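Local coordinates for malonyl CoA-acyl carrier protein transacylase (Staphylococcus aureus, PDB 3IM9) that transfers the malonyl group from malonyl-CoA to holo acyl carrier protein, supplying malonyl-ACP for fatty acid biosynthesis, at residues 128-131 / 132-136; 268-272 / 273-277. One frame throughout, in Å; residues are numbered along the deposited sequence.

Interaction 1 of 2, residues 128-131 / 132-136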
ATOM      1  N   GLN A 128      13.260   7.503  -9.485  1.00 14.25           N
ATOM      2  CA  GLN A 128      14.078   8.527 -10.170  1.00 16.48           C
ATOM      3  C   GLN A 128      13.821   9.923  -9.718  1.00 15.57           C
ATOM      4  O   GLN A 128      14.469  10.858 -10.247  1.00 17.41           O
ATOM      5  CB  GLN A 128      13.831   8.442 -11.686  1.00 18.08           C
ATOM      6  CG  GLN A 128      14.203   7.002 -12.272  1.00 27.29           C
ATOM      7  CD  GLN A 128      13.708   6.801 -13.719  1.00 35.28           C
ATOM      8  OE1 GLN A 128      13.570   7.757 -14.481  1.00 42.92           O
ATOM      9  NE2 GLN A 128      13.429   5.557 -14.091  1.00 37.02           N
ATOM     10  N   ALA A 129      12.961  10.134  -8.726  1.00 14.98           N
ATOM     11  CA  ALA A 129      12.515  11.486  -8.418  1.00 14.56           C
ATOM     12  C   ALA A 129      13.705  12.335  -7.915  1.00 16.83           C
ATOM     13  O   ALA A 129      13.848  13.543  -8.303  1.00 19.06           O
ATOM     14  CB  ALA A 129      11.365  11.476  -7.433  1.00 13.40           C
ATOM     15  N   PHE A 130      14.539  11.770  -7.059  1.00 14.44           N
ATOM     16  CA  PHE A 130      15.675  12.517  -6.463  1.00 14.64           C
ATOM     17  C   PHE A 130      16.925  11.661  -6.538  1.00 17.47           C
ATOM     18  O   PHE A 130      16.861  10.461  -6.422  1.00 17.24           O
ATOM     19  CB  PHE A 130      15.391  12.889  -4.996  1.00 14.33           C
ATOM     20  CG  PHE A 130      14.283  13.858  -4.844  1.00 13.92           C
ATOM     21  CD1 PHE A 130      12.962  13.394  -4.690  1.00 16.01           C
ATOM     22  CD2 PHE A 130      14.500  15.227  -4.927  1.00 17.18           C
ATOM     23  CE1 PHE A 130      11.908  14.280  -4.575  1.00 14.41           C
ATOM     24  CE2 PHE A 130      13.442  16.142  -4.833  1.00 18.46           C
ATOM     25  CZ  PHE A 130      12.119  15.658  -4.629  1.00 18.04           C
ATOM     26  N   PRO A 131      18.093  12.311  -6.724  1.00 18.74           N
ATOM     27  CA  PRO A 131      19.318  11.573  -6.660  1.00 19.72           C
ATOM     28  C   PRO A 131      19.553  10.907  -5.313  1.00 19.15           C
ATOM     29  O   PRO A 131      19.003  11.386  -4.279  1.00 16.54           O
ATOM     30  CB  PRO A 131      20.369  12.677  -6.897  1.00 19.57           C
ATOM     31  CG  PRO A 131      19.614  13.939  -7.335  1.00 23.15           C
ATOM     32  CD  PRO A 131      18.220  13.767  -6.816  1.00 21.07           C
ATOM     33  N   THR A 132      20.361   9.857  -5.296  1.00 19.42           N
ATOM     34  CA  THR A 132      20.696   9.116  -4.069  1.00 21.60           C
ATOM     35  C   THR A 132      21.185  10.110  -3.013  1.00 20.10           C
ATOM     36  O   THR A 132      22.029  11.014  -3.286  1.00 19.20           O
ATOM     37  CB  THR A 132      21.852   8.077  -4.289  1.00 24.58           C
ATOM     38  OG1 THR A 132      21.438   7.170  -5.313  1.00 33.42           O
ATOM     39  CG2 THR A 132      22.035   7.232  -3.054  1.00 26.97           C
ATOM     40  N   GLY A 133      20.633   9.977  -1.793  1.00 16.99           N
ATOM     41  CA  GLY A 133      21.155  10.744  -0.750  1.00 14.90           C
ATOM     42  C   GLY A 133      20.353  12.006  -0.418  1.00 14.94           C
ATOM     43  O   GLY A 133      20.629  12.648   0.618  1.00 14.45           O
ATOM     44  N   VAL A 134      19.393  12.420  -1.275  1.00 13.08           N
ATOM     45  CA  VAL A 134      18.646  13.701  -1.078  1.00 13.04           C
ATOM     46  C   VAL A 134      17.483  13.475  -0.113  1.00 12.14           C
ATOM     47  O   VAL A 134      17.237  14.312   0.761  1.00 12.73           O
ATOM     48  CB  VAL A 134      18.165  14.208  -2.426  1.00 14.61           C
ATOM     49  CG1 VAL A 134      17.233  15.358  -2.272  1.00 14.97           C
ATOM     50  CG2 VAL A 134      19.436  14.727  -3.246  1.00 15.00           C
ATOM     51  N   GLY A 135      16.688  12.408  -0.341  1.00  9.72           N
ATOM     52  CA  GLY A 135      15.459  12.204   0.495  1.00 10.78           C
ATOM     53  C   GLY A 135      15.411  10.802   0.999  1.00 11.78           C
ATOM     54  O   GLY A 135      15.963   9.838   0.391  1.00 14.01           O
ATOM     55  N   SER A 136      14.755  10.664   2.140  1.00  9.83           N
ATOM     56  CA  SER A 136      14.663   9.322   2.707  1.00 11.26           C
ATOM     57  C   SER A 136      13.423   9.208   3.608  1.00  9.14           C
ATOM     58  O   SER A 136      12.589  10.120   3.643  1.00  9.18           O
ATOM     59  CB  SER A 136      15.955   9.096   3.516  1.00 14.10           C
ATOM     60  OG  SER A 136      16.040   7.715   3.904  1.00 15.57           O
TER
HETATM   61  O   HOH W   1      16.813  10.648  -2.677  1.00 13.17           O
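The Phe130 ring is met obliquely by one methyl of Val134: CG1 stands 3.8 Å from Phe130 CD2, on the CD2 side of the ring. Val134 is the last residue of a type II beta turn that starts at Pro131, in the loop leading from helix 112-128 into strand 135-141. The turn brings the valine back alongside both residues of the incoming chain. Its two methyls divide the work. CG1, anti to the backbone N (chi1 171°), faces the phenylalanine, whereas CG2 lies by the proline ring, 3.9 Å from Pro131 CD. The side chains of Phe130 and Val134 cross at about a right angle, and their CB atoms also come close. Phe130 also packs on Pro205 and Val213, and its side chain lies about 11 Å from that of His207, a probable active-site residue.

The turn is closed by Val134 N donating to Pro131 O at 3.2 Å, with the donor tilted 25° from the carbonyl plane. Gly133, which has no side chain, takes positive phi (100°) at the third position, as is usual in a type II turn. At the exposed corner, the bond from CA to CB of Thr132 points away from residues 128-131. A water beside the turn bridges its first residue and the first residue of the strand: it lies 2.8 Å from Pro131 O, probably as donor, and accepts from Gly135 N at 2.9 Å.

Interaction 2 of 2, residues 268-272 / 273-277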
ATOM      1  N   GLU A 268     -10.252   3.007  10.761  1.00 13.21           N
ATOM      2  CA  GLU A 268     -11.321   3.467  11.706  1.00 14.14           C
ATOM      3  C   GLU A 268     -12.606   3.767  10.932  1.00 13.74           C
ATOM      4  O   GLU A 268     -13.720   3.394  11.400  1.00 14.69           O
ATOM      5  CB  GLU A 268     -10.834   4.648  12.484  1.00 13.14           C
ATOM      6  CG  GLU A 268      -9.752   4.150  13.487  1.00 17.70           C
ATOM      7  CD  GLU A 268      -9.221   5.237  14.398  1.00 22.82           C
ATOM      8  OE1 GLU A 268      -9.277   6.405  13.966  1.00 26.43           O
ATOM      9  OE2 GLU A 268      -8.670   4.807  15.472  1.00 26.78           O
ATOM     10  N   TRP A 269     -12.510   4.323   9.736  1.00 13.48           N
ATOM     11  CA  TRP A 269     -13.696   4.694   8.951  1.00 11.90           C
ATOM     12  C   TRP A 269     -14.397   3.421   8.575  1.00 13.74           C
ATOM     13  O   TRP A 269     -15.633   3.337   8.633  1.00 14.01           O
ATOM     14  CB  TRP A 269     -13.278   5.469   7.738  1.00 12.38           C
ATOM     15  CG  TRP A 269     -14.457   5.994   6.948  1.00 13.49           C
ATOM     16  CD1 TRP A 269     -15.055   7.252   7.086  1.00 15.40           C
ATOM     17  CD2 TRP A 269     -15.124   5.354   5.847  1.00 14.35           C
ATOM     18  NE1 TRP A 269     -16.047   7.413   6.130  1.00 15.88           N
ATOM     19  CE2 TRP A 269     -16.133   6.262   5.371  1.00 12.96           C
ATOM     20  CE3 TRP A 269     -15.009   4.059   5.243  1.00 14.37           C
ATOM     21  CZ2 TRP A 269     -16.985   5.925   4.292  1.00 15.35           C
ATOM     22  CZ3 TRP A 269     -15.827   3.738   4.166  1.00 13.68           C
ATOM     23  CH2 TRP A 269     -16.811   4.674   3.712  1.00 15.97           C
ATOM     24  N   LEU A 270     -13.641   2.366   8.264  1.00 14.60           N
ATOM     25  CA  LEU A 270     -14.260   1.167   7.823  1.00 14.15           C
ATOM     26  C   LEU A 270     -14.925   0.501   8.968  1.00 14.03           C
ATOM     27  O   LEU A 270     -16.090   0.022   8.812  1.00 15.66           O
ATOM     28  CB  LEU A 270     -13.148   0.199   7.258  1.00 14.22           C
ATOM     29  CG  LEU A 270     -12.879   0.605   5.821  1.00 11.93           C
ATOM     30  CD1 LEU A 270     -11.587  -0.158   5.324  1.00 14.44           C
ATOM     31  CD2 LEU A 270     -14.012   0.294   4.863  1.00 12.95           C
ATOM     32  N   ILE A 271     -14.300   0.518  10.131  1.00 12.82           N
ATOM     33  CA  ILE A 271     -14.927  -0.106  11.333  1.00 14.41           C
ATOM     34  C   ILE A 271     -16.212   0.699  11.710  1.00 15.87           C
ATOM     35  O   ILE A 271     -17.258   0.063  12.027  1.00 15.79           O
ATOM     36  CB  ILE A 271     -13.934  -0.127  12.463  1.00 14.63           C
ATOM     37  CG1 ILE A 271     -12.761  -1.084  12.069  1.00 15.63           C
ATOM     38  CG2 ILE A 271     -14.621  -0.609  13.773  1.00 16.45           C
ATOM     39  CD1 ILE A 271     -11.628  -1.086  13.081  1.00 14.00           C
ATOM     40  N   ASP A 272     -16.185   1.996  11.547  1.00 13.41           N
ATOM     41  CA  ASP A 272     -17.372   2.792  11.809  1.00 16.47           C
ATOM     42  C   ASP A 272     -18.510   2.557  10.790  1.00 16.84           C
ATOM     43  O   ASP A 272     -19.624   2.931  11.054  1.00 14.33           O
ATOM     44  CB  ASP A 272     -16.980   4.242  11.807  1.00 20.00           C
ATOM     45  CG  ASP A 272     -16.166   4.648  13.017  1.00 20.00           C
ATOM     46  OD1 ASP A 272     -15.992   3.896  13.961  1.00 20.00           O
ATOM     47  OD2 ASP A 272     -15.688   5.771  12.964  1.00 20.00           O
ATOM     48  N   GLN A 273     -18.234   1.928   9.668  1.00 16.21           N
ATOM     49  CA  GLN A 273     -19.320   1.538   8.779  1.00 16.23           C
ATOM     50  C   GLN A 273     -19.807   0.128   9.014  1.00 15.59           C
ATOM     51  O   GLN A 273     -20.699  -0.398   8.234  1.00 20.28           O
ATOM     52  CB  GLN A 273     -18.907   1.570   7.330  1.00 16.72           C
ATOM     53  CG  GLN A 273     -18.286   2.866   6.844  1.00 15.27           C
ATOM     54  CD  GLN A 273     -18.849   4.156   7.459  1.00 17.86           C
ATOM     55  OE1 GLN A 273     -18.101   5.009   8.024  1.00 20.61           O
ATOM     56  NE2 GLN A 273     -20.132   4.334   7.319  1.00 13.87           N
ATOM     57  N   GLY A 274     -19.246  -0.514   9.996  1.00 14.60           N
ATOM     58  CA  GLY A 274     -19.628  -1.905  10.329  1.00 16.20           C
ATOM     59  C   GLY A 274     -18.743  -3.017   9.770  1.00 15.95           C
ATOM     60  O   GLY A 274     -19.112  -4.167   9.827  1.00 17.45           O
ATOM     61  N   VAL A 275     -17.564  -2.638   9.225  1.00 14.83           N
ATOM     62  CA  VAL A 275     -16.591  -3.681   8.935  1.00 15.82           C
ATOM     63  C   VAL A 275     -16.057  -4.296  10.168  1.00 17.04           C
ATOM     64  O   VAL A 275     -15.458  -3.627  11.010  1.00 18.37           O
ATOM     65  CB  VAL A 275     -15.444  -3.130   8.044  1.00 14.14           C
ATOM     66  CG1 VAL A 275     -14.477  -4.288   7.735  1.00 12.90           C
ATOM     67  CG2 VAL A 275     -16.000  -2.613   6.768  1.00 14.96           C
ATOM     68  N   ASP A 276     -16.263  -5.608  10.278  1.00 17.24           N
ATOM     69  CA  ASP A 276     -15.708  -6.362  11.399  1.00 17.90           C
ATOM     70  C   ASP A 276     -14.845  -7.554  10.966  1.00 17.29           C
ATOM     71  O   ASP A 276     -14.497  -8.385  11.756  1.00 17.93           O
ATOM     72  CB  ASP A 276     -16.793  -6.812  12.400  1.00 20.01           C
ATOM     73  CG  ASP A 276     -17.818  -7.620  11.763  1.00 22.02           C
ATOM     74  OD1 ASP A 276     -18.846  -7.885  12.443  1.00 30.46           O
ATOM     75  OD2 ASP A 276     -17.692  -7.998  10.597  1.00 24.28           O
ATOM     76  N   HIS A 277     -14.551  -7.581   9.682  1.00 14.52           N
ATOM     77  CA  HIS A 277     -13.687  -8.661   9.171  1.00 14.30           C
ATOM     78  C   HIS A 277     -12.869  -8.024   8.016  1.00 13.25           C
ATOM     79  O   HIS A 277     -13.392  -7.451   7.075  1.00 15.38           O
ATOM     80  CB  HIS A 277     -14.571  -9.789   8.589  1.00 15.78           C
ATOM     81  CG  HIS A 277     -13.784 -11.028   8.169  1.00 17.47           C
ATOM     82  ND1 HIS A 277     -14.338 -12.074   7.440  1.00 19.91           N
ATOM     83  CD2 HIS A 277     -12.483 -11.387   8.395  1.00 17.37           C
ATOM     84  CE1 HIS A 277     -13.413 -13.002   7.237  1.00 21.59           C
ATOM     85  NE2 HIS A 277     -12.279 -12.604   7.795  1.00 19.23           N
TER
HETATM   86  O   HOH W   2     -17.365  -2.715  13.013  1.00 30.48           O
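Gln273 folds back over the indole of Trp269, and its CG lies above the six-membered ring, 3.8 Å from the centroid and nearly on the ring normal, a CH-pi contact. Two torsions put it there. Trp269 CG is anti to the backbone N (chi1 -175°), which leans the indole toward the C-terminal end of the helix; the glutamine chain then bends at chi2 (-35°), bringing its amide across the same face, with the amide and ring planes 33° apart. The indole also packs against Gln241 and Val235, while Leu270 CD2 reaches its edge in the ring plane.

The side chains mark the end of helix 263-272, which stops in a Schellman motif and leads through Gln273 and Gly274 into strand 275-281 of the parallel sheet. Gly274, at positive phi, turns the chain sharply, and two bonds define the motif: Gly274 N to Ile271 O at 2.9 Å, from well above the carbonyl plane, and Val275 N to Leu270 O at 3.1 Å. Leu270 O is gripped a second time, from the opposite face of its plane, by Gln273 N at 3.0 Å. A further bond from Gln273 N to Trp269 O is weak.

This turn sets Val275 beside Leu270, the two side chains pointing the same way, with Val275 CG2 4.0 Å from Leu270 CD2; both also touch Phe92 on strand 92-95. Ile271 offers its backbone instead, CA lying 3.6 Å from Val275 O in a nearly straight CA-H...O contact. A water donates to that same carbonyl oxygen and to Ile271 O, 2.9 Å from each.

Both contacts are short links that lead from a helix into a strand, but they serve different sheets: 128-136 enters the mixed sheet through 135-141, and 268-277 enters the parallel sheet through 275-281. Their centres are about 37 Å apart, on opposite sides of the chain's centre. Interaction 1 is a surface contact, with one backbone bond across its turn and a few apolar touches. Interaction 2 is partly buried; several backbone bonds end its helix, and its leucine and valine pack inward while the tryptophan–glutamine pair is partly exposed. Each uses a glycine at positive phi and a bridging water, and interaction 1 is the nearer of the two to a probable active-site residue.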